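Local coordinates for putative glycoside hydrolase (Bacteroides thetaiotaomicron VPI-5482, PDB 3HBZ), which is of unproven function but binds calcium and may act in carbohydrate metabolism, possibly as a glycoside hydrolase, at residues Phe150-Arg164 with Gly323-Glu335. Numbering follows the deposited sequence.
Sequences FANGKTGKCLSLVTR and GAIGSTLLIDEVE. With CA (calcium ion), chain B.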
ATOM      1  N   PHE A 150     -16.008  -0.028  -6.142  1.00 25.39           N
ATOM      2  CA  PHE A 150     -17.170  -0.370  -6.983  1.00 26.34           C
ATOM      3  C   PHE A 150     -18.400  -0.429  -6.098  1.00 26.65           C
ATOM      4  O   PHE A 150     -18.318  -0.974  -4.981  1.00 24.57           O
ATOM      5  CB  PHE A 150     -16.912  -1.737  -7.625  1.00 25.87           C
ATOM      6  CG  PHE A 150     -18.049  -2.268  -8.433  1.00 23.07           C
ATOM      7  CD1 PHE A 150     -18.589  -1.522  -9.480  1.00 27.65           C
ATOM      8  CD2 PHE A 150     -18.562  -3.528  -8.176  1.00 23.77           C
ATOM      9  CE1 PHE A 150     -19.641  -2.028 -10.266  1.00 34.93           C
ATOM     10  CE2 PHE A 150     -19.618  -4.062  -8.958  1.00 34.56           C
ATOM     11  CZ  PHE A 150     -20.158  -3.302 -10.014  1.00 29.72           C
ATOM     12  N   ALA A 151     -19.528   0.099  -6.579  1.00 26.18           N
ATOM     13  CA  ALA A 151     -20.709   0.262  -5.723  1.00 27.30           C
ATOM     14  C   ALA A 151     -21.361  -1.046  -5.300  1.00 29.25           C
ATOM     15  O   ALA A 151     -21.920  -1.112  -4.196  1.00 25.59           O
ATOM     16  CB  ALA A 151     -21.803   1.269  -6.350  1.00 25.26           C
ATOM     17  N   ASN A 152     -21.253  -2.095  -6.127  1.00 28.91           N
ATOM     18  CA  ASN A 152     -21.987  -3.328  -5.872  1.00 30.45           C
ATOM     19  C   ASN A 152     -21.154  -4.408  -5.217  1.00 28.93           C
ATOM     20  O   ASN A 152     -20.761  -5.362  -5.866  1.00 30.72           O
ATOM     21  CB  ASN A 152     -22.611  -3.895  -7.148  1.00 33.22           C
ATOM     22  CG  ASN A 152     -23.644  -2.971  -7.769  1.00 43.94           C
ATOM     23  OD1 ASN A 152     -24.415  -2.312  -7.071  1.00 52.15           O
ATOM     24  ND2 ASN A 152     -23.673  -2.930  -9.099  1.00 57.88           N
ATOM     25  N   GLY A 153     -20.917  -4.261  -3.921  1.00 27.71           N
ATOM     26  CA  GLY A 153     -20.119  -5.205  -3.168  1.00 27.46           C
ATOM     27  C   GLY A 153     -21.006  -6.310  -2.640  1.00 26.32           C
ATOM     28  O   GLY A 153     -22.189  -6.326  -2.894  1.00 25.94           O
ATOM     29  N   LYS A 154     -20.446  -7.185  -1.823  1.00 25.13           N
ATOM     30  CA  LYS A 154     -21.214  -8.231  -1.220  1.00 24.43           C
ATOM     31  C   LYS A 154     -22.127  -7.601  -0.177  1.00 27.11           C
ATOM     32  O   LYS A 154     -23.299  -7.903  -0.139  1.00 26.79           O
ATOM     33  CB  LYS A 154     -20.285  -9.281  -0.597  1.00 24.75           C
ATOM     34  CG  LYS A 154     -21.024 -10.446   0.070  1.00 26.96           C
ATOM     35  CD  LYS A 154     -20.092 -11.632   0.272  1.00 23.92           C
ATOM     36  CE  LYS A 154     -20.839 -12.804   0.928  1.00 29.66           C
ATOM     37  NZ  LYS A 154     -21.342 -12.436   2.275  1.00 30.36           N
ATOM     38  N   THR A 155     -21.584  -6.731   0.673  1.00 26.24           N
ATOM     39  CA  THR A 155     -22.410  -5.824   1.490  1.00 26.18           C
ATOM     40  C   THR A 155     -21.775  -4.469   1.285  1.00 25.07           C
ATOM     41  O   THR A 155     -20.563  -4.361   1.272  1.00 24.68           O
ATOM     42  CB  THR A 155     -22.414  -6.199   2.998  1.00 26.47           C
ATOM     43  OG1 THR A 155     -21.086  -6.563   3.404  1.00 27.95           O
ATOM     44  CG2 THR A 155     -23.402  -7.395   3.294  1.00 21.83           C
ATOM     45  N   GLY A 156     -22.573  -3.433   1.104  1.00 26.15           N
ATOM     46  CA  GLY A 156     -22.041  -2.111   0.743  1.00 25.58           C
ATOM     47  C   GLY A 156     -21.198  -2.155  -0.527  1.00 25.45           C
ATOM     48  O   GLY A 156     -21.549  -2.839  -1.471  1.00 23.45           O
ATOM     49  N   LYS A 157     -20.117  -1.381  -0.564  1.00 23.76           N
ATOM     50  CA  LYS A 157     -19.253  -1.281  -1.742  1.00 22.57           C
ATOM     51  C   LYS A 157     -18.142  -2.272  -1.585  1.00 23.63           C
ATOM     52  O   LYS A 157     -18.075  -2.945  -0.536  1.00 23.15           O
ATOM     53  CB  LYS A 157     -18.713   0.123  -1.872  1.00 22.96           C
ATOM     54  CG  LYS A 157     -19.889   1.169  -1.879  1.00 26.47           C
ATOM     55  CD  LYS A 157     -19.376   2.592  -1.851  1.00 30.47           C
ATOM     56  CE  LYS A 157     -20.535   3.610  -2.014  1.00 37.51           C
ATOM     57  NZ  LYS A 157     -20.032   4.974  -1.737  1.00 40.71           N
ATOM     58  N   CYS A 158     -17.313  -2.385  -2.625  1.00 24.22           N
ATOM     59  CA  CYS A 158     -16.151  -3.277  -2.570  1.00 25.76           C
ATOM     60  C   CYS A 158     -14.961  -2.747  -3.358  1.00 25.40           C
ATOM     61  O   CYS A 158     -15.034  -1.700  -4.000  1.00 26.79           O
ATOM     62  CB  CYS A 158     -16.516  -4.659  -3.077  1.00 25.45           C
ATOM     63  SG  CYS A 158     -16.839  -4.743  -4.881  1.00 26.48           S
ATOM     64  N   LEU A 159     -13.863  -3.491  -3.236  1.00 26.48           N
ATOM     65  CA  LEU A 159     -12.631  -3.251  -3.915  1.00 25.37           C
ATOM     66  C   LEU A 159     -12.753  -3.848  -5.308  1.00 26.17           C
ATOM     67  O   LEU A 159     -13.231  -4.976  -5.469  1.00 23.60           O
ATOM     68  CB  LEU A 159     -11.484  -3.964  -3.163  1.00 25.96           C
ATOM     69  CG  LEU A 159     -10.093  -3.936  -3.797  1.00 23.85           C
ATOM     70  CD1 LEU A 159      -9.625  -2.481  -3.926  1.00 22.48           C
ATOM     71  CD2 LEU A 159      -9.126  -4.853  -2.932  1.00 19.83           C
ATOM     72  N   SER A 160     -12.329  -3.072  -6.313  1.00 23.36           N
ATOM     73  CA  SER A 160     -12.256  -3.531  -7.674  1.00 22.96           C
ATOM     74  C   SER A 160     -10.868  -3.317  -8.255  1.00 23.76           C
ATOM     75  O   SER A 160     -10.325  -2.210  -8.251  1.00 23.76           O
ATOM     76  CB  SER A 160     -13.294  -2.761  -8.523  1.00 25.89           C
ATOM     77  OG  SER A 160     -13.282  -3.255  -9.847  1.00 26.46           O
ATOM     78  N   LEU A 161     -10.311  -4.386  -8.792  1.00 23.73           N
ATOM     79  CA  LEU A 161      -8.976  -4.388  -9.334  1.00 25.91           C
ATOM     80  C   LEU A 161      -9.075  -4.836 -10.797  1.00 26.56           C
ATOM     81  O   LEU A 161      -9.615  -5.907 -11.095  1.00 24.91           O
ATOM     82  CB  LEU A 161      -8.106  -5.368  -8.540  1.00 24.89           C
ATOM     83  CG  LEU A 161      -8.033  -5.037  -7.039  1.00 28.09           C
ATOM     84  CD1 LEU A 161      -7.119  -6.061  -6.326  1.00 27.42           C
ATOM     85  CD2 LEU A 161      -7.534  -3.625  -6.735  1.00 22.70           C
ATOM     86  N   VAL A 162      -8.622  -3.975 -11.697  1.00 26.04           N
ATOM     87  CA  VAL A 162      -8.740  -4.220 -13.130  1.00 26.90           C
ATOM     88  C   VAL A 162      -7.382  -3.955 -13.801  1.00 24.87           C
ATOM     89  O   VAL A 162      -6.864  -2.902 -13.687  1.00 26.87           O
ATOM     90  CB  VAL A 162      -9.820  -3.358 -13.790  1.00 26.30           C
ATOM     91  CG1 VAL A 162      -9.862  -3.574 -15.334  1.00 22.51           C
ATOM     92  CG2 VAL A 162     -11.212  -3.652 -13.214  1.00 22.87           C
ATOM     93  N   THR A 163      -6.850  -4.940 -14.507  1.00 25.40           N
ATOM     94  CA  THR A 163      -5.597  -4.826 -15.262  1.00 24.21           C
ATOM     95  C   THR A 163      -5.821  -3.919 -16.460  1.00 23.02           C
ATOM     96  O   THR A 163      -6.725  -4.135 -17.256  1.00 23.42           O
ATOM     97  CB  THR A 163      -5.105  -6.209 -15.707  1.00 23.67           C
ATOM     98  OG1 THR A 163      -4.870  -7.005 -14.526  1.00 22.44           O
ATOM     99  CG2 THR A 163      -3.777  -6.139 -16.552  1.00 21.94           C
ATOM    100  N   ARG A 164      -5.018  -2.867 -16.536  1.00 23.62           N
ATOM    101  CA  ARG A 164      -5.207  -1.803 -17.509  1.00 24.23           C
ATOM    102  C   ARG A 164      -4.047  -1.752 -18.482  1.00 24.19           C
ATOM    103  O   ARG A 164      -2.897  -2.077 -18.115  1.00 22.19           O
ATOM    104  CB  ARG A 164      -5.200  -0.470 -16.793  1.00 21.73           C
ATOM    105  CG  ARG A 164      -6.309  -0.329 -15.795  1.00 29.37           C
ATOM    106  CD  ARG A 164      -7.679  -0.382 -16.427  1.00 34.02           C
ATOM    107  NE  ARG A 164      -8.570   0.126 -15.418  1.00 34.35           N
ATOM    108  CZ  ARG A 164      -9.684   0.821 -15.613  1.00 29.32           C
ATOM    109  NH1 ARG A 164     -10.168   1.102 -16.826  1.00 26.87           N
ATOM    110  NH2 ARG A 164     -10.325   1.231 -14.534  1.00 25.54           N
ATOM    111  N   GLY A 323      -0.172 -10.836 -18.329  1.00 24.67           N
ATOM    112  CA  GLY A 323      -1.566 -10.693 -17.866  1.00 27.23           C
ATOM    113  C   GLY A 323      -2.493 -10.307 -18.981  1.00 26.74           C
ATOM    114  O   GLY A 323      -2.052 -10.103 -20.093  1.00 24.18           O
ATOM    115  N   ALA A 324      -3.777 -10.192 -18.682  1.00 26.81           N
ATOM    116  CA  ALA A 324      -4.739  -9.767 -19.703  1.00 27.39           C
ATOM    117  C   ALA A 324      -5.391  -8.450 -19.318  1.00 26.52           C
ATOM    118  O   ALA A 324      -5.954  -8.306 -18.218  1.00 24.92           O
ATOM    119  CB  ALA A 324      -5.792 -10.851 -19.919  1.00 27.64           C
ATOM    120  N   ILE A 325      -5.383  -7.497 -20.232  1.00 25.63           N
ATOM    121  CA  ILE A 325      -6.072  -6.267 -19.988  1.00 25.61           C
ATOM    122  C   ILE A 325      -7.531  -6.611 -19.778  1.00 25.68           C
ATOM    123  O   ILE A 325      -8.086  -7.419 -20.498  1.00 23.86           O
ATOM    124  CB  ILE A 325      -5.905  -5.319 -21.147  1.00 27.84           C
ATOM    125  CG1 ILE A 325      -4.437  -4.863 -21.201  1.00 27.46           C
ATOM    126  CG2 ILE A 325      -6.873  -4.094 -21.017  1.00 20.27           C
ATOM    127  CD1 ILE A 325      -4.063  -4.228 -22.615  1.00 28.49           C
ATOM    128  N   GLY A 326      -8.148  -6.006 -18.777  1.00 24.65           N
ATOM    129  CA  GLY A 326      -9.565  -6.286 -18.473  1.00 25.01           C
ATOM    130  C   GLY A 326      -9.763  -7.333 -17.375  1.00 25.28           C
ATOM    131  O   GLY A 326     -10.858  -7.502 -16.901  1.00 23.61           O
ATOM    132  N   SER A 327      -8.714  -8.050 -16.969  1.00 25.37           N
ATOM    133  CA  SER A 327      -8.858  -8.987 -15.843  1.00 24.81           C
ATOM    134  C   SER A 327      -9.381  -8.225 -14.655  1.00 24.13           C
ATOM    135  O   SER A 327      -8.837  -7.178 -14.348  1.00 26.33           O
ATOM    136  CB  SER A 327      -7.536  -9.703 -15.525  1.00 25.63           C
ATOM    137  OG  SER A 327      -7.297 -10.691 -16.532  1.00 23.49           O
ATOM    138  N   THR A 328     -10.455  -8.725 -14.008  1.00 26.04           N
ATOM    139  CA  THR A 328     -11.185  -7.986 -12.956  1.00 24.29           C
ATOM    140  C   THR A 328     -11.378  -8.855 -11.716  1.00 26.36           C
ATOM    141  O   THR A 328     -11.996  -9.921 -11.788  1.00 24.70           O
ATOM    142  CB  THR A 328     -12.554  -7.541 -13.444  1.00 28.91           C
ATOM    143  OG1 THR A 328     -12.382  -6.742 -14.614  1.00 26.82           O
ATOM    144  CG2 THR A 328     -13.345  -6.729 -12.360  1.00 23.67           C
ATOM    145  N   LEU A 329     -10.792  -8.408 -10.600  1.00 24.04           N
ATOM    146  CA  LEU A 329     -10.914  -9.042  -9.318  1.00 26.06           C
ATOM    147  C   LEU A 329     -11.701  -8.088  -8.425  1.00 25.03           C
ATOM    148  O   LEU A 329     -11.283  -6.943  -8.234  1.00 24.36           O
ATOM    149  CB  LEU A 329      -9.521  -9.331  -8.713  1.00 26.66           C
ATOM    150  CG  LEU A 329      -9.505  -9.943  -7.301  1.00 25.98           C
ATOM    151  CD1 LEU A 329     -10.144 -11.389  -7.239  1.00 22.13           C
ATOM    152  CD2 LEU A 329      -8.117  -9.986  -6.746  1.00 23.33           C
ATOM    153  N   LEU A 330     -12.843  -8.557  -7.935  1.00 22.74           N
ATOM    154  CA  LEU A 330     -13.620  -7.887  -6.882  1.00 23.91           C
ATOM    155  C   LEU A 330     -13.403  -8.560  -5.540  1.00 22.49           C
ATOM    156  O   LEU A 330     -13.393  -9.788  -5.449  1.00 27.62           O
ATOM    157  CB  LEU A 330     -15.138  -7.858  -7.230  1.00 21.62           C
ATOM    158  CG  LEU A 330     -15.565  -7.302  -8.564  1.00 25.18           C
ATOM    159  CD1 LEU A 330     -17.145  -7.350  -8.677  1.00 24.55           C
ATOM    160  CD2 LEU A 330     -14.952  -5.846  -8.850  1.00 21.12           C
ATOM    161  N   ILE A 331     -13.199  -7.759  -4.490  1.00 22.93           N
ATOM    162  CA  ILE A 331     -12.898  -8.288  -3.170  1.00 19.79           C
ATOM    163  C   ILE A 331     -13.792  -7.625  -2.160  1.00 22.24           C
ATOM    164  O   ILE A 331     -14.009  -6.409  -2.239  1.00 24.99           O
ATOM    165  CB  ILE A 331     -11.417  -8.023  -2.784  1.00 18.31           C
ATOM    166  CG1 ILE A 331     -10.432  -8.841  -3.656  1.00 22.00           C
ATOM    167  CG2 ILE A 331     -11.186  -8.245  -1.304  1.00 21.04           C
ATOM    168  CD1 ILE A 331     -10.397 -10.363  -3.338  1.00 22.53           C
ATOM    169  N   ASP A 332     -14.367  -8.412  -1.245  1.00 21.90           N
ATOM    170  CA  ASP A 332     -15.145  -7.839  -0.166  1.00 23.22           C
ATOM    171  C   ASP A 332     -15.126  -8.708   1.089  1.00 25.16           C
ATOM    172  O   ASP A 332     -14.828  -9.912   1.029  1.00 23.55           O
ATOM    173  CB  ASP A 332     -16.588  -7.591  -0.609  1.00 24.48           C
ATOM    174  CG  ASP A 332     -17.240  -6.384   0.117  1.00 29.09           C
ATOM    175  OD1 ASP A 332     -16.561  -5.765   0.963  1.00 25.33           O
ATOM    176  OD2 ASP A 332     -18.433  -6.074  -0.148  1.00 26.32           O
ATOM    177  N   GLU A 333     -15.446  -8.078   2.223  1.00 25.41           N
ATOM    178  CA  GLU A 333     -15.631  -8.770   3.520  1.00 25.36           C
ATOM    179  C   GLU A 333     -14.419  -9.631   3.903  1.00 26.23           C
ATOM    180  O   GLU A 333     -14.539 -10.834   4.167  1.00 25.19           O
ATOM    181  CB  GLU A 333     -16.899  -9.632   3.498  1.00 26.65           C
ATOM    182  CG  GLU A 333     -18.177  -8.843   3.337  1.00 29.35           C
ATOM    183  CD  GLU A 333     -19.459  -9.688   3.462  1.00 29.16           C
ATOM    184  OE1 GLU A 333     -19.376 -10.912   3.709  1.00 33.74           O
ATOM    185  OE2 GLU A 333     -20.570  -9.112   3.328  1.00 29.62           O
ATOM    186  N   VAL A 334     -13.247  -9.017   3.966  1.00 25.13           N
ATOM    187  CA  VAL A 334     -12.044  -9.782   4.227  1.00 25.28           C
ATOM    188  C   VAL A 334     -11.737  -9.648   5.706  1.00 25.46           C
ATOM    189  O   VAL A 334     -11.989  -8.604   6.309  1.00 20.85           O
ATOM    190  CB  VAL A 334     -10.820  -9.251   3.387  1.00 27.46           C
ATOM    191  CG1 VAL A 334      -9.546 -10.011   3.702  1.00 21.99           C
ATOM    192  CG2 VAL A 334     -11.127  -9.356   1.912  1.00 21.39           C
ATOM    193  N   GLU A 335     -11.120 -10.686   6.258  1.00 25.01           N
ATOM    194  CA  GLU A 335     -10.659 -10.659   7.623  1.00 26.28           C
ATOM    195  C   GLU A 335      -9.273 -11.264   7.765  1.00 26.13           C
ATOM    196  O   GLU A 335      -9.003 -12.362   7.284  1.00 27.04           O
ATOM    197  CB  GLU A 335     -11.663 -11.414   8.543  1.00 25.36           C
ATOM    198  CG  GLU A 335     -11.323 -11.180   9.960  1.00 30.91           C
ATOM    199  CD  GLU A 335     -12.327 -11.724  10.956  1.00 35.49           C
ATOM    200  OE1 GLU A 335     -13.300 -12.393  10.546  1.00 32.67           O
ATOM    201  OE2 GLU A 335     -12.110 -11.457  12.160  1.00 36.31           O
TER
HETATM  202 CA    CA B   1     -18.247  -4.019   1.475  1.00 35.78          CA
HETATM  203  O   HOH W   1     -18.815  -5.245   3.424  1.00 22.13           O
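Asp-332 reaches into the loop Gly-153 to Lys-157 and grips the calcium ion there with both carboxylate oxygens, OD1 lying 2.5 Å from the metal. The backbone carbonyls of Thr-155 and Lys-157 bind the same ion, as does a water, while Asn-101 O and Glu-103 OE2 complete the site. OD2 also accepts a bond from Lys-154 N (2.8 Å) through its anti lone pair, and a weak one from Thr-155 N, so the loop backbone fixes the carboxylate as well as the metal.

Glu-333, where the chain turns a corner, runs across the side chains of Lys-154 and Thr-155 nearly at right angles. Its chain is extended beyond CG, and its two oxygens take different partners. OE2 receives Thr-155 OG1 at 2.6 Å, again on the anti lone pair. Lys-154 NZ, brought round by a bend at chi4 (-62°), forms a salt bridge with OE1 (2.9 Å) from above the carboxylate plane. With an alanine here, the Lys-154 ammonium would probably lose its mate, and Thr-155 OG1, which also accepts from the calcium-bound water, would be freer to turn.

Away from the metal, the chains pair antiparallel from Leu-159/Ile-331 to Val-162/Thr-328. Thr-163 prolongs the ladder, bonding through N to Ser-327 O and through O to Gly-326 N in the type II turn. Its CB packs 3.4 Å from Ala-324 O, with CG2 against the same carbonyl, while OG1 bonds to Ser-314 OG and Ser-315 OG. Calcium thus ties the loop to the strand that carries Asp-332, and the acidic pair probably offsets positive charge from both metal and lysine.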